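Local coordinates for protein DNA methyltransferase (Nicotiana tabacum, PDB 4ONQ) that probably transfers methyl groups from S-adenosylmethionine to cytosine C5 in DNA, this chain being its catalytic domain with sinefungin bound, at residues 36-41 / 347-352; 287-292 / 338-343. The protein carries 5 engineered substitutions. All blocks are in the same frame, centred on the assembly; numbering follows the deposited sequence.

Contact 1 (36-41 / 347-352); sequences GPPFFY and LVKSIM
Pro37 meets the last turn of helix 337-352 twice. Its ring lies near the end of Met352, Pro37 CB standing 4.1 Å from Met352 CE, a methyl brought round by the bend at chi3 (58°). The carbonyl oxygen of Pro37 rests near the aliphatic stem of the lysine one turn back, Pro37 O being 4.0 Å from Lys349 CG. The peptide bond between Pro37 and Pro38 is cis, and it folds the chain sharply just before the strand starts. Pro38 is the buried centre of the contact. Its ring sits over the helix, with Pro38 CD 3.9 Å from Lys349 CA, close against the backbone. Pro38 CG touches one branch of Val348, at 3.9 Å from Val348 CG1, while Pro38 CB approaches the sulfur, at 4.3 Å from Met352 SD. The side chain of Lys349 crosses that of Pro38 at about a right angle and reaches on to a cation-pi contact with Tyr61. Everything joining the two segments here is van der Waals contact. From Phe39 the chain is strand, paired through its backbone with strand 309-312, and Phe40 packs on Tyr341 and Leu345 in earlier turns of the same helix. The whole is a helix laid on a sheet, as in the Rossmann-like fold of class I methyltransferases, with the lead-in to an N-terminal strand seated on the C-terminal helix.

Contact 2 (287-292 / 338-343); sequences NDVQQL and FSSYVR. Engineered in segment 338-343: Ser339 (natural residue Tyr), Ser340 (natural residue Asp). With SFG (sinefungin), chain C.
Val289 has CG1 placed between its backbone N and carbonyl carbon (chi1 77°), and this directs the methyl at Ser340 of helix 337-352, while Arg343, extended at first, bends at chi3 (86°) to carry its guanidinium to the carbonyls of the loop. Val289 CG1 lies 3.5 Å from Ser340 CB, and its other methyl, CG2, also faces that carbon. Ser340 is an engineered residue in place of the natural Asp; its hydroxyl is hydrogen-bonded to Ser336 O, just before the helix begins. Arg343 gives the polar half of the contact. One nitrogen serves two carbonyls, both lying in the guanidinium plane at its edge: Arg343 NH2 to Leu292 O is the shorter, 2.8 Å, reached from above that carbonyl's plane, and Arg343 NH2 to Val289 O is longer, 3.3 Å, but straight (166°). These two bonds tie the loop at Val289 and at Leu292 to the helix and should limit rotation of the guanidinium. Gln290 crosses Arg343 at about a right angle, with Gln290 OE1 3.7 Å from Arg343 NH1, a polar approach rather than a hydrogen bond. The loop is braced internally too: Asp288 OD1 accepts from Gln290 N, 3.0 Å away, in an Asx turn, and Gln291 OE1 takes the backbone N-H groups of Asn287 and Asp288. Held this way, the loop meets sinefungin, with Val289 N 3.6 Å from sinefungin N1 and Asp288 OD1 3.8 Å from sinefungin N6. An acidic residue and a following backbone N beside the adenine, just after a sheet strand, match the cofactor pocket of class I methyltransferases.

In the fold
Both contacts use helix 337-352, and their centres lie about 15 Å apart. Contact 2 takes its early turns and contact 1 its last, so the single helix joins the loop after edge strand 282-286 to the start of strand 39-45, which sits beyond strand 309-312 in the same mixed sheet. Along the chain contact 2 is nested inside contact 1, whose segments come from near the two ends of the modelled chain. The pair also touch directly: Tyr341 OH lies 3.1 Å from Tyr41 O, probably a hydrogen bond. The C-terminal helix thus bridges two parts of the sheet, its N-terminal end lying at the border of the cofactor pocket.

Contact 1 (36-41 / 347-352)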
ATOM      1  N   GLY A  36      13.174 -16.058  13.830  1.00116.60           N
ATOM      2  CA  GLY A  36      13.507 -17.111  12.891  1.00114.92           C
ATOM      3  C   GLY A  36      12.994 -16.825  11.495  1.00111.51           C
ATOM      4  O   GLY A  36      12.123 -15.976  11.309  1.00111.02           O
ATOM      5  N   PRO A  37      13.550 -17.523  10.497  1.00 95.31           N
ATOM      6  CA  PRO A  37      13.048 -17.462   9.122  1.00 86.86           C
ATOM      7  C   PRO A  37      11.712 -18.185   9.021  1.00 85.57           C
ATOM      8  O   PRO A  37      11.515 -19.188   9.708  1.00 99.17           O
ATOM      9  CB  PRO A  37      14.114 -18.224   8.327  1.00 75.19           C
ATOM     10  CG  PRO A  37      15.323 -18.238   9.200  1.00 75.39           C
ATOM     11  CD  PRO A  37      14.793 -18.301  10.594  1.00 78.13           C
ATOM     12  N   PRO A  38      10.802 -17.695   8.166  1.00 70.04           N
ATOM     13  CA  PRO A  38      10.983 -16.568   7.251  1.00 57.49           C
ATOM     14  C   PRO A  38      10.653 -15.237   7.907  1.00 57.73           C
ATOM     15  O   PRO A  38      10.172 -15.213   9.042  1.00 53.01           O
ATOM     16  CB  PRO A  38       9.929 -16.844   6.187  1.00 56.33           C
ATOM     17  CG  PRO A  38       8.799 -17.416   6.976  1.00 58.25           C
ATOM     18  CD  PRO A  38       9.445 -18.263   8.057  1.00 68.41           C
ATOM     19  N   PHE A  39      10.917 -14.145   7.195  1.00 45.20           N
ATOM     20  CA  PHE A  39      10.411 -12.838   7.588  1.00 54.68           C
ATOM     21  C   PHE A  39       8.971 -12.737   7.119  1.00 54.85           C
ATOM     22  O   PHE A  39       8.630 -13.232   6.046  1.00 53.24           O
ATOM     23  CB  PHE A  39      11.238 -11.718   6.961  1.00 44.36           C
ATOM     24  CG  PHE A  39      12.547 -11.473   7.650  1.00 46.12           C
ATOM     25  CD1 PHE A  39      12.581 -10.919   8.919  1.00 47.28           C
ATOM     26  CD2 PHE A  39      13.745 -11.789   7.029  1.00 46.89           C
ATOM     27  CE1 PHE A  39      13.784 -10.683   9.556  1.00 49.20           C
ATOM     28  CE2 PHE A  39      14.953 -11.558   7.663  1.00 51.28           C
ATOM     29  CZ  PHE A  39      14.971 -11.005   8.928  1.00 49.97           C
ATOM     30  N   PHE A  40       8.113 -12.116   7.918  1.00 43.15           N
ATOM     31  CA  PHE A  40       6.738 -11.928   7.480  1.00 48.43           C
ATOM     32  C   PHE A  40       6.264 -10.501   7.676  1.00 50.31           C
ATOM     33  O   PHE A  40       6.709  -9.802   8.586  1.00 51.20           O
ATOM     34  CB  PHE A  40       5.780 -12.938   8.123  1.00 47.53           C
ATOM     35  CG  PHE A  40       5.419 -12.627   9.546  1.00 51.79           C
ATOM     36  CD1 PHE A  40       4.323 -11.826   9.840  1.00 51.28           C
ATOM     37  CD2 PHE A  40       6.151 -13.163  10.592  1.00 54.71           C
ATOM     38  CE1 PHE A  40       3.978 -11.549  11.152  1.00 52.42           C
ATOM     39  CE2 PHE A  40       5.809 -12.889  11.910  1.00 61.05           C
ATOM     40  CZ  PHE A  40       4.719 -12.083  12.189  1.00 54.57           C
ATOM     41  N   TYR A  41       5.352 -10.087   6.808  1.00 46.55           N
ATOM     42  CA  TYR A  41       4.865  -8.723   6.778  1.00 43.94           C
ATOM     43  C   TYR A  41       3.374  -8.778   6.482  1.00 47.67           C
ATOM     44  O   TYR A  41       2.964  -9.229   5.415  1.00 41.04           O
ATOM     45  CB  TYR A  41       5.607  -7.960   5.682  1.00 39.90           C
ATOM     46  CG  TYR A  41       5.398  -6.465   5.660  1.00 39.17           C
ATOM     47  CD1 TYR A  41       6.150  -5.619   6.483  1.00 39.36           C
ATOM     48  CD2 TYR A  41       4.471  -5.892   4.783  1.00 39.40           C
ATOM     49  CE1 TYR A  41       5.969  -4.241   6.440  1.00 39.15           C
ATOM     50  CE2 TYR A  41       4.280  -4.530   4.730  1.00 37.21           C
ATOM     51  CZ  TYR A  41       5.024  -3.707   5.556  1.00 40.82           C
ATOM     52  OH  TYR A  41       4.824  -2.348   5.478  1.00 37.87           O
ATOM     53  N   LEU A 347       2.515 -22.921   8.151  1.00 72.36           N
ATOM     54  CA  LEU A 347       3.011 -24.048   7.364  1.00 67.21           C
ATOM     55  C   LEU A 347       4.443 -23.800   6.881  1.00 75.22           C
ATOM     56  O   LEU A 347       5.305 -24.675   7.002  1.00 84.12           O
ATOM     57  CB  LEU A 347       2.092 -24.331   6.172  1.00 60.35           C
ATOM     58  CG  LEU A 347       0.811 -25.124   6.433  1.00 67.74           C
ATOM     59  CD1 LEU A 347      -0.167 -24.949   5.284  1.00 63.37           C
ATOM     60  CD2 LEU A 347       1.134 -26.595   6.633  1.00 74.00           C
ATOM     61  N   VAL A 348       4.694 -22.602   6.353  1.00 60.92           N
ATOM     62  CA  VAL A 348       6.016 -22.249   5.827  1.00 56.42           C
ATOM     63  C   VAL A 348       7.101 -22.246   6.913  1.00 63.17           C
ATOM     64  O   VAL A 348       8.192 -22.806   6.722  1.00 57.94           O
ATOM     65  CB  VAL A 348       5.990 -20.876   5.097  1.00 50.10           C
ATOM     66  CG1 VAL A 348       7.398 -20.393   4.808  1.00 49.35           C
ATOM     67  CG2 VAL A 348       5.180 -20.966   3.809  1.00 48.65           C
ATOM     68  N   LYS A 349       6.795 -21.709   8.068  1.00 66.49           N
ATOM     69  CA  LYS A 349       7.772 -21.651   9.110  1.00 71.39           C
ATOM     70  C   LYS A 349       8.039 -23.009   9.666  1.00 74.06           C
ATOM     71  O   LYS A 349       9.151 -23.339   9.993  1.00 69.26           O
ATOM     72  CB  LYS A 349       7.272 -20.772  10.216  1.00 84.46           C
ATOM     73  CG  LYS A 349       8.189 -20.752  11.347  1.00 92.53           C
ATOM     74  CD  LYS A 349       8.132 -19.473  12.069  1.00 92.81           C
ATOM     75  CE  LYS A 349       7.136 -19.515  13.151  1.00101.45           C
ATOM     76  NZ  LYS A 349       7.379 -18.443  14.147  1.00107.57           N
ATOM     77  N   SER A 350       6.995 -23.793   9.789  1.00 88.10           N
ATOM     78  CA  SER A 350       7.147 -25.182  10.196  1.00 86.90           C
ATOM     79  C   SER A 350       8.107 -25.901   9.260  1.00 85.00           C
ATOM     80  O   SER A 350       9.151 -26.397   9.688  1.00 91.13           O
ATOM     81  CB  SER A 350       5.790 -25.889  10.192  1.00 88.11           C
ATOM     82  OG  SER A 350       5.943 -27.296  10.109  1.00 91.41           O
ATOM     83  N   ILE A 351       7.745 -25.938   7.980  1.00 77.79           N
ATOM     84  CA  ILE A 351       8.530 -26.616   6.951  1.00 74.83           C
ATOM     85  C   ILE A 351      10.002 -26.207   6.963  1.00 74.23           C
ATOM     86  O   ILE A 351      10.891 -27.055   6.849  1.00 74.35           O
ATOM     87  CB  ILE A 351       7.942 -26.357   5.544  1.00 72.30           C
ATOM     88  CG1 ILE A 351       6.585 -27.045   5.394  1.00 71.36           C
ATOM     89  CG2 ILE A 351       8.890 -26.844   4.461  1.00 66.10           C
ATOM     90  CD1 ILE A 351       5.822 -26.633   4.150  1.00 65.89           C
ATOM     91  N   MET A 352      10.261 -24.913   7.120  1.00 61.63           N
ATOM     92  CA  MET A 352      11.632 -24.418   6.997  1.00 61.47           C
ATOM     93  C   MET A 352      12.593 -24.827   8.123  1.00 70.11           C
ATOM     94  O   MET A 352      13.806 -24.715   7.969  1.00 73.46           O
ATOM     95  CB  MET A 352      11.648 -22.904   6.751  1.00 59.53           C
ATOM     96  CG  MET A 352      11.116 -22.540   5.374  1.00 58.67           C
ATOM     97  SD  MET A 352      11.181 -20.794   4.940  1.00 67.71           S
ATOM     98  CE  MET A 352      12.933 -20.469   5.106  1.00 53.33           C
TER

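Contact 2 (287-292 / 338-343)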
ATOM      1  N   ASN A 287      -4.124 -19.031  -8.127  1.00 51.56           N
ATOM      2  CA  ASN A 287      -5.370 -18.281  -8.107  1.00 42.83           C
ATOM      3  C   ASN A 287      -5.999 -18.200  -6.724  1.00 49.74           C
ATOM      4  O   ASN A 287      -6.539 -17.162  -6.342  1.00 54.50           O
ATOM      5  CB  ASN A 287      -6.354 -18.855  -9.122  1.00 53.67           C
ATOM      6  CG  ASN A 287      -5.839 -18.748 -10.544  1.00 73.08           C
ATOM      7  OD1 ASN A 287      -4.707 -18.316 -10.776  1.00 73.02           O
ATOM      8  ND2 ASN A 287      -6.666 -19.145 -11.506  1.00 79.79           N
ATOM      9  N   ASP A 288      -5.917 -19.285  -5.963  1.00 61.78           N
ATOM     10  CA  ASP A 288      -6.567 -19.316  -4.659  1.00 67.86           C
ATOM     11  C   ASP A 288      -5.595 -19.624  -3.530  1.00 66.96           C
ATOM     12  O   ASP A 288      -4.759 -20.517  -3.632  1.00 66.54           O
ATOM     13  CB  ASP A 288      -7.721 -20.322  -4.650  1.00 77.64           C
ATOM     14  CG  ASP A 288      -8.718 -20.060  -3.532  1.00 89.85           C
ATOM     15  OD1 ASP A 288      -8.364 -19.349  -2.568  1.00 92.77           O
ATOM     16  OD2 ASP A 288      -9.858 -20.564  -3.619  1.00 92.27           O
ATOM     17  N   VAL A 289      -5.734 -18.876  -2.443  1.00 58.98           N
ATOM     18  CA  VAL A 289      -4.921 -19.072  -1.251  1.00 61.36           C
ATOM     19  C   VAL A 289      -5.253 -20.418  -0.600  1.00 72.34           C
ATOM     20  O   VAL A 289      -4.473 -20.946   0.194  1.00 76.33           O
ATOM     21  CB  VAL A 289      -5.143 -17.911  -0.255  1.00 63.18           C
ATOM     22  CG1 VAL A 289      -6.464 -18.070   0.472  1.00 70.33           C
ATOM     23  CG2 VAL A 289      -3.992 -17.796   0.714  1.00 68.30           C
ATOM     24  N   GLN A 290      -6.362 -20.999  -1.020  1.00 75.11           N
ATOM     25  CA  GLN A 290      -6.830 -22.243  -0.457  1.00 85.88           C
ATOM     26  C   GLN A 290      -6.260 -23.429  -1.176  1.00 86.25           C
ATOM     27  O   GLN A 290      -6.424 -24.551  -0.759  1.00 87.22           O
ATOM     28  CB  GLN A 290      -8.333 -22.312  -0.531  1.00102.06           C
ATOM     29  CG  GLN A 290      -8.946 -23.236   0.475  1.00118.32           C
ATOM     30  CD  GLN A 290      -9.032 -22.632   1.863  1.00130.54           C
ATOM     31  OE1 GLN A 290      -8.798 -23.314   2.865  1.00135.26           O
ATOM     32  NE2 GLN A 290      -9.384 -21.352   1.933  1.00131.11           N
ATOM     33  N   GLN A 291      -5.571 -23.171  -2.260  1.00 89.31           N
ATOM     34  CA  GLN A 291      -4.918 -24.240  -3.006  1.00 87.86           C
ATOM     35  C   GLN A 291      -3.448 -24.394  -2.615  1.00 89.69           C
ATOM     36  O   GLN A 291      -2.729 -25.223  -3.173  1.00 94.45           O
ATOM     37  CB  GLN A 291      -5.079 -24.048  -4.521  1.00 84.16           C
ATOM     38  CG  GLN A 291      -4.085 -23.098  -5.170  1.00 87.61           C
ATOM     39  CD  GLN A 291      -4.332 -22.934  -6.664  1.00 86.49           C
ATOM     40  OE1 GLN A 291      -4.389 -21.818  -7.179  1.00 84.69           O
ATOM     41  NE2 GLN A 291      -4.483 -24.052  -7.361  1.00 89.25           N
ATOM     42  N   LEU A 292      -3.010 -23.599  -1.644  1.00 77.47           N
ATOM     43  CA  LEU A 292      -1.676 -23.759  -1.073  1.00 73.63           C
ATOM     44  C   LEU A 292      -1.711 -24.610   0.186  1.00 68.61           C
ATOM     45  O   LEU A 292      -1.771 -24.080   1.296  1.00 71.93           O
ATOM     46  CB  LEU A 292      -1.053 -22.404  -0.731  1.00 64.99           C
ATOM     47  CG  LEU A 292      -0.502 -21.524  -1.849  1.00 56.35           C
ATOM     48  CD1 LEU A 292       0.140 -20.301  -1.239  1.00 56.50           C
ATOM     49  CD2 LEU A 292       0.497 -22.279  -2.701  1.00 54.81           C
ATOM     50  N   PHE A 338      -7.712 -13.863   6.447  1.00 68.60           N
ATOM     51  CA  PHE A 338      -6.633 -13.636   7.390  1.00 72.79           C
ATOM     52  C   PHE A 338      -6.212 -14.979   7.964  1.00 71.06           C
ATOM     53  O   PHE A 338      -5.024 -15.247   8.157  1.00 71.50           O
ATOM     54  CB  PHE A 338      -7.084 -12.717   8.521  1.00 55.75           C
ATOM     55  CG  PHE A 338      -6.130 -12.681   9.679  1.00 61.30           C
ATOM     56  CD1 PHE A 338      -4.838 -12.212   9.511  1.00 54.37           C
ATOM     57  CD2 PHE A 338      -6.524 -13.115  10.933  1.00 58.98           C
ATOM     58  CE1 PHE A 338      -3.953 -12.180  10.572  1.00 70.99           C
ATOM     59  CE2 PHE A 338      -5.644 -13.082  12.001  1.00 65.85           C
ATOM     60  CZ  PHE A 338      -4.357 -12.615  11.822  1.00 66.82           C
ATOM     61  N   SER A 339      -7.158 -15.871   8.100  1.00 59.44           N
ATOM     62  CA  SER A 339      -6.857 -17.156   8.638  1.00 59.92           C
ATOM     63  C   SER A 339      -6.072 -17.915   7.663  1.00 63.59           C
ATOM     64  O   SER A 339      -5.235 -18.685   8.010  1.00 69.93           O
ATOM     65  CB  SER A 339      -8.131 -17.907   8.945  1.00 67.01           C
ATOM     66  OG  SER A 339      -8.867 -17.225   9.930  1.00 78.47           O
ATOM     67  N   SER A 340      -6.382 -17.715   6.417  1.00 68.94           N
ATOM     68  CA  SER A 340      -5.599 -18.349   5.363  1.00 72.71           C
ATOM     69  C   SER A 340      -4.149 -17.871   5.407  1.00 64.19           C
ATOM     70  O   SER A 340      -3.210 -18.671   5.282  1.00 59.84           O
ATOM     71  CB  SER A 340      -6.214 -18.068   3.994  1.00 74.86           C
ATOM     72  OG  SER A 340      -7.469 -18.715   3.857  1.00 88.31           O
ATOM     73  N   TYR A 341      -3.971 -16.567   5.599  1.00 62.55           N
ATOM     74  CA  TYR A 341      -2.629 -16.010   5.722  1.00 54.92           C
ATOM     75  C   TYR A 341      -1.871 -16.671   6.866  1.00 55.35           C
ATOM     76  O   TYR A 341      -0.728 -17.099   6.703  1.00 58.73           O
ATOM     77  CB  TYR A 341      -2.684 -14.497   5.937  1.00 48.30           C
ATOM     78  CG  TYR A 341      -1.324 -13.854   6.082  1.00 48.76           C
ATOM     79  CD1 TYR A 341      -0.657 -13.344   4.979  1.00 49.08           C
ATOM     80  CD2 TYR A 341      -0.708 -13.756   7.322  1.00 50.87           C
ATOM     81  CE1 TYR A 341       0.583 -12.758   5.105  1.00 54.46           C
ATOM     82  CE2 TYR A 341       0.534 -13.177   7.459  1.00 56.40           C
ATOM     83  CZ  TYR A 341       1.175 -12.677   6.348  1.00 59.10           C
ATOM     84  OH  TYR A 341       2.416 -12.096   6.480  1.00 59.19           O
ATOM     85  N   VAL A 342      -2.521 -16.755   8.022  1.00 55.55           N
ATOM     86  CA  VAL A 342      -1.901 -17.324   9.214  1.00 60.12           C
ATOM     87  C   VAL A 342      -1.545 -18.801   9.026  1.00 65.57           C
ATOM     88  O   VAL A 342      -0.429 -19.225   9.339  1.00 68.66           O
ATOM     89  CB  VAL A 342      -2.819 -17.158  10.437  1.00 64.06           C
ATOM     90  CG1 VAL A 342      -2.215 -17.825  11.668  1.00 60.58           C
ATOM     91  CG2 VAL A 342      -3.074 -15.685  10.693  1.00 60.28           C
ATOM     92  N   ARG A 343      -2.502 -19.567   8.510  1.00 58.52           N
ATOM     93  CA  ARG A 343      -2.312 -20.987   8.234  1.00 57.73           C
ATOM     94  C   ARG A 343      -1.088 -21.189   7.355  1.00 55.77           C
ATOM     95  O   ARG A 343      -0.223 -22.023   7.641  1.00 56.95           O
ATOM     96  CB  ARG A 343      -3.542 -21.551   7.519  1.00 63.29           C
ATOM     97  CG  ARG A 343      -3.550 -23.063   7.369  1.00 71.47           C
ATOM     98  CD  ARG A 343      -4.544 -23.520   6.304  1.00 78.66           C
ATOM     99  NE  ARG A 343      -3.953 -23.510   4.967  1.00 86.00           N
ATOM    100  CZ  ARG A 343      -4.429 -22.815   3.938  1.00 85.80           C
ATOM    101  NH1 ARG A 343      -5.517 -22.071   4.082  1.00 93.72           N
ATOM    102  NH2 ARG A 343      -3.820 -22.873   2.762  1.00 74.31           N
TER
HETATM  103  N   SFG C 700      -1.491  -6.192  -1.875  1.00 66.26           N
HETATM  104  CA  SFG C 700      -2.271  -5.756  -3.048  1.00 74.87           C
HETATM  105  C   SFG C 700      -1.495  -4.609  -3.689  1.00 77.08           C
HETATM  106  O   SFG C 700      -0.511  -4.154  -3.069  1.00 73.47           O
HETATM  107  OXT SFG C 700      -1.867  -4.260  -4.830  1.00 87.12           O
HETATM  108  CB  SFG C 700      -3.680  -5.361  -2.573  1.00 82.30           C
HETATM  109  CG  SFG C 700      -4.286  -6.685  -2.112  1.00 80.74           C
HETATM  110  CD  SFG C 700      -5.702  -6.758  -1.503  1.00 77.69           C
HETATM  111  NE  SFG C 700      -5.829  -6.006  -0.251  1.00 73.31           N
HETATM  112  C5' SFG C 700      -5.857  -8.282  -1.350  1.00 74.51           C
HETATM  113  C4' SFG C 700      -5.812  -8.639  -2.860  1.00 99.01           C
HETATM  114  O4' SFG C 700      -6.709  -9.740  -2.371  1.00 99.72           O
HETATM  115  C3' SFG C 700      -6.760  -8.439  -4.035  1.00 91.12           C
HETATM  116  O3' SFG C 700      -6.194  -8.934  -5.237  1.00 95.69           O
HETATM  117  C2' SFG C 700      -7.970  -9.184  -3.630  1.00 87.01           C
HETATM  118  O2' SFG C 700      -8.852  -9.302  -4.751  1.00 72.91           O
HETATM  119  C1' SFG C 700      -7.122 -10.478  -3.529  1.00100.98           C
HETATM  120  N9  SFG C 700      -7.985 -11.615  -3.123  1.00 99.17           N
HETATM  121  C8  SFG C 700      -9.253 -11.648  -2.750  1.00102.53           C
HETATM  122  N7  SFG C 700      -9.565 -12.905  -2.443  1.00 99.00           N
HETATM  123  C5  SFG C 700      -8.477 -13.659  -2.600  1.00 95.62           C
HETATM  124  C6  SFG C 700      -8.259 -14.968  -2.428  1.00 88.34           C
HETATM  125  N6  SFG C 700      -9.294 -15.698  -2.021  1.00 84.57           N
HETATM  126  N1  SFG C 700      -7.065 -15.532  -2.649  1.00 82.53           N
HETATM  127  C2  SFG C 700      -6.016 -14.717  -3.077  1.00 86.35           C
HETATM  128  N3  SFG C 700      -6.271 -13.353  -3.250  1.00 94.72           N
HETATM  129  C4  SFG C 700      -7.489 -12.850  -2.984  1.00 97.31           C